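Local coordinates for cytochrome p450EpoK (Sorangium cellulosum, PDB 1PKF), which belongs to the cytochrome P450 family of haem proteins and holds a protoporphyrin IX containing iron together with epothilone D, at residues Arg128-Leu133 and Arg147-Gly152; Glu141-Val146 and Leu409-Lys414. One frame throughout, in Å; residues are numbered along the deposited sequence.

Contact 1 of 2, residues Arg128-Leu133 and Arg147-Gly152; sequences RTVDQL and RDYAEG
Leu133 and Tyr149 meet where helix 123-137 packs on the short helix 145-150, a helix-helix contact within the mainly helical cytochrome P450 fold. They bury the largest areas here, and the contact is van der Waals packing, methyls resting on carbonyls and a ring edge, with no hydrogen bond or salt bridge joining the two segments. The CA atoms of Leu133 and Tyr149 lie 6.2 Å apart. Leu133 points toward 147-152 and fits between ring and backbone. Its CB sits at the edge of the Tyr149 ring, near the ring plane and 4.2 Å from CD1, while its CD1 methyl reaches the main chain, 3.7 Å from Tyr149 O. A branched aliphatic residue suits this place, since one branch can follow the backbone while the stem borders the ring.

Tyr149 carries its CG anti to the backbone N (chi1 -162°), which sends the ring along helix 123-137 to Val130. There the phenol oxygen lies against a methyl, with Val130 CG1 3.5 Å from Tyr149 OH. The polar end is nevertheless satisfied, because Tyr149 OH is hydrogen-bonded to Ala378 O of helix 368-385, the same helix on which Val130 rests through Ile377, Ala378 and Thr381. Tyrosine thus serves twice: its ring borders helix 123-137 with an edge, and its hydroxyl reaches past Val130 to a third helix.

Beyond the ring, Gly152 ends the contact. Its N bonds back to Tyr149 O at 3.2 Å. The side of Gly152 where a side chain would start faces Leu133 and is occupied by the CD2 branch of that leucine. Thr129 hands its hydroxyl to Glu125 O within its own helix and turns its methyl across, with Thr129 CG2 3.7 Å from Gly152 O.

Contact 2 of 2, residues Glu141-Val146 and Leu409-Lys414; sequences EEFDVV and LNVILK
With CG anti to the backbone N (chi1 -173°), Asp144 swings its carboxylate to Leu409 N, within the interrupted strand 406-412, and Phe143, with the same choice of torsion (chi1 -166°), brings its ring to Leu413. As neighbours on a strand the two project to opposite faces. The Phe143 ring, on the face shared with Val411, lies under Leu413, whose CD2 makes a CH-pi contact 4.2 Å from the ring centroid. Asp144 OD2 takes Leu409 N at 3.1 Å, from well above the carboxylate plane, and Val146 N from the opposite face of that plane, the latter as the N-cap bond of helix 145-150. Aspartate suits the post because one short acid can accept from the backbone N-H of Leu409 and from that of Val146 in the first turn of the helix. The backbones add a straight bond from Val411 N to Phe143 O (2.9 Å), a weak return bond from Phe143 N to Val411 O, and Val145 N to Leu409 O (2.8 Å). The branches of Val145 divide the work, CG1 against Leu409 CD2 and CG2 against Val411 CG1. The arrangement is a short antiparallel beta pairing of distant chain parts, running directly into an aspartate-capped helix.

Overall arrangement
Both contacts use helix 145-150 and are largely buried, with centres 12 Å apart. Contact 1 sets the later part of the segment that carries this helix, with Gly152, against helix 123-137 by van der Waals packing without a hydrogen bond across, whereas contact 2 fixes the helix's beginning to strand 406-412 with backbone and carboxylate hydrogen bonds, while contact 2 becomes exposed at Glu141 and Glu142. The two are joined through the helix itself, by probable hydrogen bonds from Ala150 N to Val145 O and from Glu151 N to Val146 O, and by Phe143, whose ring packs on Asp148 and Tyr149. Contact 1 is local in sequence; contact 2 brings in a strand near the C-terminus.

Contact 1 of 2, residues Arg128-Leu133 and Arg147-Gly152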
loop_
_atom_site.group_PDB
_atom_site.type_symbol
_atom_site.label_atom_id
_atom_site.label_comp_id
_atom_site.label_asym_id
_atom_site.label_seq_id
_atom_site.Cartn_x
_atom_site.Cartn_y
_atom_site.Cartn_z
ATOM N N ARG A 128 2.002 -11.719 -19.121
ATOM C CA ARG A 128 2.500 -13.096 -19.094
ATOM C C ARG A 128 2.220 -13.734 -17.725
ATOM O O ARG A 128 1.700 -14.843 -17.645
ATOM C CB ARG A 128 4.008 -13.057 -19.367
ATOM C CG ARG A 128 4.694 -14.345 -19.770
ATOM C CD ARG A 128 5.689 -14.156 -20.937
ATOM N NE ARG A 128 6.897 -13.394 -20.578
ATOM C CZ ARG A 128 7.182 -12.133 -20.970
ATOM N NH1 ARG A 128 6.357 -11.443 -21.739
ATOM N NH2 ARG A 128 8.313 -11.550 -20.585
ATOM N N THR A 129 2.533 -13.027 -16.645
ATOM C CA THR A 129 2.319 -13.591 -15.295
ATOM C C THR A 129 0.840 -13.859 -15.041
ATOM O O THR A 129 0.459 -14.929 -14.605
ATOM C CB THR A 129 2.878 -12.666 -14.225
ATOM O OG1 THR A 129 4.282 -12.495 -14.450
ATOM C CG2 THR A 129 2.789 -13.315 -12.816
ATOM N N VAL A 130 0.014 -12.881 -15.378
ATOM C CA VAL A 130 -1.435 -12.974 -15.290
ATOM C C VAL A 130 -1.936 -14.142 -16.127
ATOM O O VAL A 130 -2.805 -14.906 -15.682
ATOM C CB VAL A 130 -2.023 -11.624 -15.764
ATOM C CG1 VAL A 130 -3.398 -11.763 -16.413
ATOM C CG2 VAL A 130 -2.020 -10.626 -14.606
ATOM N N ASP A 131 -1.353 -14.324 -17.317
ATOM C CA ASP A 131 -1.760 -15.424 -18.206
ATOM C C ASP A 131 -1.479 -16.803 -17.613
ATOM O O ASP A 131 -2.344 -17.657 -17.610
ATOM C CB ASP A 131 -1.078 -15.338 -19.576
ATOM C CG ASP A 131 -1.578 -14.167 -20.426
ATOM O OD1 ASP A 131 -0.880 -13.829 -21.418
ATOM O OD2 ASP A 131 -2.624 -13.521 -20.198
ATOM N N GLN A 132 -0.275 -17.018 -17.103
ATOM C CA GLN A 132 0.094 -18.343 -16.591
ATOM C C GLN A 132 -0.582 -18.693 -15.252
ATOM O O GLN A 132 -0.845 -19.880 -14.972
ATOM C CB GLN A 132 1.622 -18.501 -16.510
ATOM C CG GLN A 132 2.272 -18.002 -15.208
ATOM C CD GLN A 132 3.695 -17.445 -15.415
ATOM O OE1 GLN A 132 4.304 -16.881 -14.485
ATOM N NE2 GLN A 132 4.214 -17.587 -16.630
ATOM N N LEU A 133 -0.899 -17.685 -14.440
ATOM C CA LEU A 133 -1.640 -17.938 -13.207
ATOM C C LEU A 133 -3.034 -18.429 -13.525
ATOM O O LEU A 133 -3.555 -19.344 -12.877
ATOM C CB LEU A 133 -1.722 -16.687 -12.348
ATOM C CG LEU A 133 -0.373 -16.261 -11.799
ATOM C CD1 LEU A 133 -0.489 -14.820 -11.349
ATOM C CD2 LEU A 133 0.101 -17.199 -10.656
ATOM N N ARG A 147 -5.263 -16.092 -3.213
ATOM C CA ARG A 147 -4.234 -17.145 -3.197
ATOM C C ARG A 147 -3.769 -17.604 -4.586
ATOM O O ARG A 147 -2.590 -17.907 -4.789
ATOM C CB ARG A 147 -4.754 -18.370 -2.424
ATOM C CG ARG A 147 -3.668 -19.334 -1.911
ATOM C CD ARG A 147 -3.981 -20.859 -2.055
ATOM N NE ARG A 147 -5.410 -21.175 -1.904
ATOM C CZ ARG A 147 -6.100 -22.021 -2.670
ATOM N NH1 ARG A 147 -5.513 -22.692 -3.665
ATOM N NH2 ARG A 147 -7.404 -22.201 -2.440
ATOM N N ASP A 148 -4.710 -17.679 -5.526
ATOM C CA ASP A 148 -4.439 -18.210 -6.853
ATOM C C ASP A 148 -4.131 -17.137 -7.911
ATOM O O ASP A 148 -3.717 -17.462 -9.041
ATOM C CB ASP A 148 -5.634 -19.036 -7.316
ATOM C CG ASP A 148 -5.881 -20.257 -6.433
ATOM O OD1 ASP A 148 -4.896 -20.891 -6.012
ATOM O OD2 ASP A 148 -7.020 -20.641 -6.095
ATOM N N TYR A 149 -4.289 -15.864 -7.554
ATOM C CA TYR A 149 -4.139 -14.809 -8.539
ATOM C C TYR A 149 -3.365 -13.605 -8.041
ATOM O O TYR A 149 -2.216 -13.400 -8.431
ATOM C CB TYR A 149 -5.527 -14.393 -9.025
ATOM C CG TYR A 149 -5.573 -13.636 -10.323
ATOM C CD1 TYR A 149 -4.847 -14.059 -11.430
ATOM C CD2 TYR A 149 -6.402 -12.527 -10.463
ATOM C CE1 TYR A 149 -4.921 -13.376 -12.635
ATOM C CE2 TYR A 149 -6.478 -11.823 -11.655
ATOM C CZ TYR A 149 -5.739 -12.244 -12.738
ATOM O OH TYR A 149 -5.822 -11.570 -13.926
ATOM N N ALA A 150 -3.987 -12.794 -7.189
ATOM C CA ALA A 150 -3.415 -11.499 -6.830
ATOM C C ALA A 150 -2.070 -11.656 -6.117
ATOM O O ALA A 150 -1.143 -10.841 -6.276
ATOM C CB ALA A 150 -4.403 -10.718 -5.974
ATOM N N GLU A 151 -1.945 -12.735 -5.353
ATOM C CA GLU A 151 -0.755 -12.955 -4.552
ATOM C C GLU A 151 0.474 -13.167 -5.395
ATOM O O GLU A 151 1.557 -12.755 -5.024
ATOM C CB GLU A 151 -0.960 -14.156 -3.643
ATOM C CG GLU A 151 -1.488 -13.754 -2.283
ATOM C CD GLU A 151 -1.570 -14.911 -1.310
ATOM O OE1 GLU A 151 -2.223 -14.720 -0.246
ATOM O OE2 GLU A 151 -1.004 -16.001 -1.609
ATOM N N GLY A 152 0.297 -13.788 -6.555
ATOM C CA GLY A 152 1.413 -14.064 -7.445
ATOM C C GLY A 152 1.819 -12.928 -8.374
ATOM O O GLY A 152 2.744 -13.100 -9.165
#

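Contact 2 of 2, residues Glu141-Val146 and Leu409-Lys414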
loop_
_atom_site.group_PDB
_atom_site.type_symbol
_atom_site.label_atom_id
_atom_site.label_comp_id
_atom_site.label_asym_id
_atom_site.label_seq_id
_atom_site.Cartn_x
_atom_site.Cartn_y
_atom_site.Cartn_z
ATOM N N GLU A 141 -12.661 -26.439 -9.598
ATOM C CA GLU A 141 -13.948 -25.862 -9.196
ATOM C C GLU A 141 -13.724 -24.536 -8.447
ATOM O O GLU A 141 -14.396 -23.532 -8.704
ATOM C CB GLU A 141 -14.752 -26.843 -8.317
ATOM C CG GLU A 141 -14.579 -28.332 -8.637
ATOM C CD GLU A 141 -15.015 -28.718 -10.050
ATOM O OE1 GLU A 141 -14.665 -27.995 -11.011
ATOM O OE2 GLU A 141 -15.702 -29.759 -10.204
ATOM N N GLU A 142 -12.768 -24.552 -7.520
ATOM C CA GLU A 142 -12.449 -23.382 -6.709
ATOM C C GLU A 142 -11.355 -22.532 -7.355
ATOM O O GLU A 142 -10.287 -23.041 -7.715
ATOM C CB GLU A 142 -11.985 -23.823 -5.316
ATOM C CG GLU A 142 -12.958 -24.736 -4.577
ATOM C CD GLU A 142 -13.856 -23.973 -3.615
ATOM O OE1 GLU A 142 -14.845 -23.366 -4.082
ATOM O OE2 GLU A 142 -13.576 -23.974 -2.391
ATOM N N PHE A 143 -11.629 -21.239 -7.503
ATOM C CA PHE A 143 -10.584 -20.268 -7.817
ATOM C C PHE A 143 -10.560 -19.158 -6.764
ATOM O O PHE A 143 -11.533 -18.440 -6.582
ATOM C CB PHE A 143 -10.787 -19.674 -9.208
ATOM C CG PHE A 143 -9.587 -18.921 -9.723
ATOM C CD1 PHE A 143 -8.504 -19.599 -10.238
ATOM C CD2 PHE A 143 -9.546 -17.534 -9.675
ATOM C CE1 PHE A 143 -7.410 -18.914 -10.696
ATOM C CE2 PHE A 143 -8.470 -16.853 -10.127
ATOM C CZ PHE A 143 -7.387 -17.534 -10.640
ATOM N N ASP A 144 -9.437 -19.045 -6.069
ATOM C CA ASP A 144 -9.251 -18.035 -5.032
ATOM C C ASP A 144 -8.510 -16.827 -5.588
ATOM O O ASP A 144 -7.322 -16.886 -5.859
ATOM C CB ASP A 144 -8.473 -18.621 -3.863
ATOM C CG ASP A 144 -8.399 -17.673 -2.693
ATOM O OD1 ASP A 144 -8.280 -18.160 -1.552
ATOM O OD2 ASP A 144 -8.453 -16.431 -2.819
ATOM N N VAL A 145 -9.223 -15.720 -5.738
ATOM C CA VAL A 145 -8.675 -14.534 -6.383
ATOM C C VAL A 145 -7.459 -13.990 -5.651
ATOM O O VAL A 145 -6.586 -13.376 -6.264
ATOM C CB VAL A 145 -9.752 -13.494 -6.551
ATOM C CG1 VAL A 145 -9.175 -12.155 -7.014
ATOM C CG2 VAL A 145 -10.768 -14.012 -7.565
ATOM N N VAL A 146 -7.368 -14.250 -4.354
ATOM C CA VAL A 146 -6.179 -13.871 -3.612
ATOM C C VAL A 146 -5.074 -14.904 -3.804
ATOM O O VAL A 146 -4.082 -14.627 -4.500
ATOM C CB VAL A 146 -6.484 -13.665 -2.106
ATOM C CG1 VAL A 146 -5.246 -13.272 -1.384
ATOM C CG2 VAL A 146 -7.547 -12.607 -1.910
ATOM N N LEU A 409 -10.807 -14.970 -1.497
ATOM C CA LEU A 409 -11.901 -14.435 -2.265
ATOM C C LEU A 409 -12.222 -15.511 -3.292
ATOM O O LEU A 409 -11.666 -15.545 -4.401
ATOM C CB LEU A 409 -11.476 -13.112 -2.905
ATOM C CG LEU A 409 -12.424 -12.490 -3.922
ATOM C CD1 LEU A 409 -13.775 -12.367 -3.324
ATOM C CD2 LEU A 409 -11.931 -11.122 -4.386
ATOM N N ASN A 410 -13.074 -16.439 -2.881
ATOM C CA ASN A 410 -13.398 -17.591 -3.696
ATOM C C ASN A 410 -14.514 -17.299 -4.683
ATOM O O ASN A 410 -15.575 -16.820 -4.295
ATOM C CB ASN A 410 -13.780 -18.779 -2.812
ATOM C CG ASN A 410 -12.561 -19.478 -2.215
ATOM O OD1 ASN A 410 -12.498 -19.713 -1.008
ATOM N ND2 ASN A 410 -11.584 -19.802 -3.058
ATOM N N VAL A 411 -14.258 -17.605 -5.952
ATOM C CA VAL A 411 -15.221 -17.382 -7.033
ATOM C C VAL A 411 -15.352 -18.616 -7.955
ATOM O O VAL A 411 -14.622 -19.600 -7.829
ATOM C CB VAL A 411 -14.838 -16.137 -7.898
ATOM C CG1 VAL A 411 -14.511 -14.924 -7.020
ATOM C CG2 VAL A 411 -13.677 -16.438 -8.814
ATOM N N ILE A 412 -16.299 -18.528 -8.876
ATOM C CA ILE A 412 -16.535 -19.530 -9.895
ATOM C C ILE A 412 -16.381 -18.818 -11.217
ATOM O O ILE A 412 -17.156 -17.914 -11.513
ATOM C CB ILE A 412 -17.970 -20.023 -9.780
ATOM C CG1 ILE A 412 -18.130 -20.892 -8.543
ATOM C CG2 ILE A 412 -18.396 -20.778 -11.040
ATOM C CD1 ILE A 412 -19.560 -20.924 -8.058
ATOM N N LEU A 413 -15.385 -19.196 -12.006
ATOM C CA LEU A 413 -15.088 -18.445 -13.222
ATOM C C LEU A 413 -16.182 -18.690 -14.274
ATOM O O LEU A 413 -16.868 -17.755 -14.671
ATOM C CB LEU A 413 -13.689 -18.781 -13.755
ATOM C CG LEU A 413 -12.481 -18.329 -12.913
ATOM C CD1 LEU A 413 -12.762 -18.420 -11.437
ATOM C CD2 LEU A 413 -11.263 -19.159 -13.224
ATOM N N LYS A 414 -16.361 -19.946 -14.693
ATOM C CA LYS A 414 -17.415 -20.324 -15.658
ATOM C C LYS A 414 -18.553 -21.115 -14.974
ATOM O O LYS A 414 -18.541 -22.350 -14.976
ATOM C CB LYS A 414 -16.834 -21.191 -16.788
ATOM C CG LYS A 414 -15.851 -20.506 -17.747
ATOM C CD LYS A 414 -14.587 -21.382 -17.980
ATOM C CE LYS A 414 -14.174 -21.486 -19.464
ATOM N NZ LYS A 414 -15.019 -22.461 -20.223
#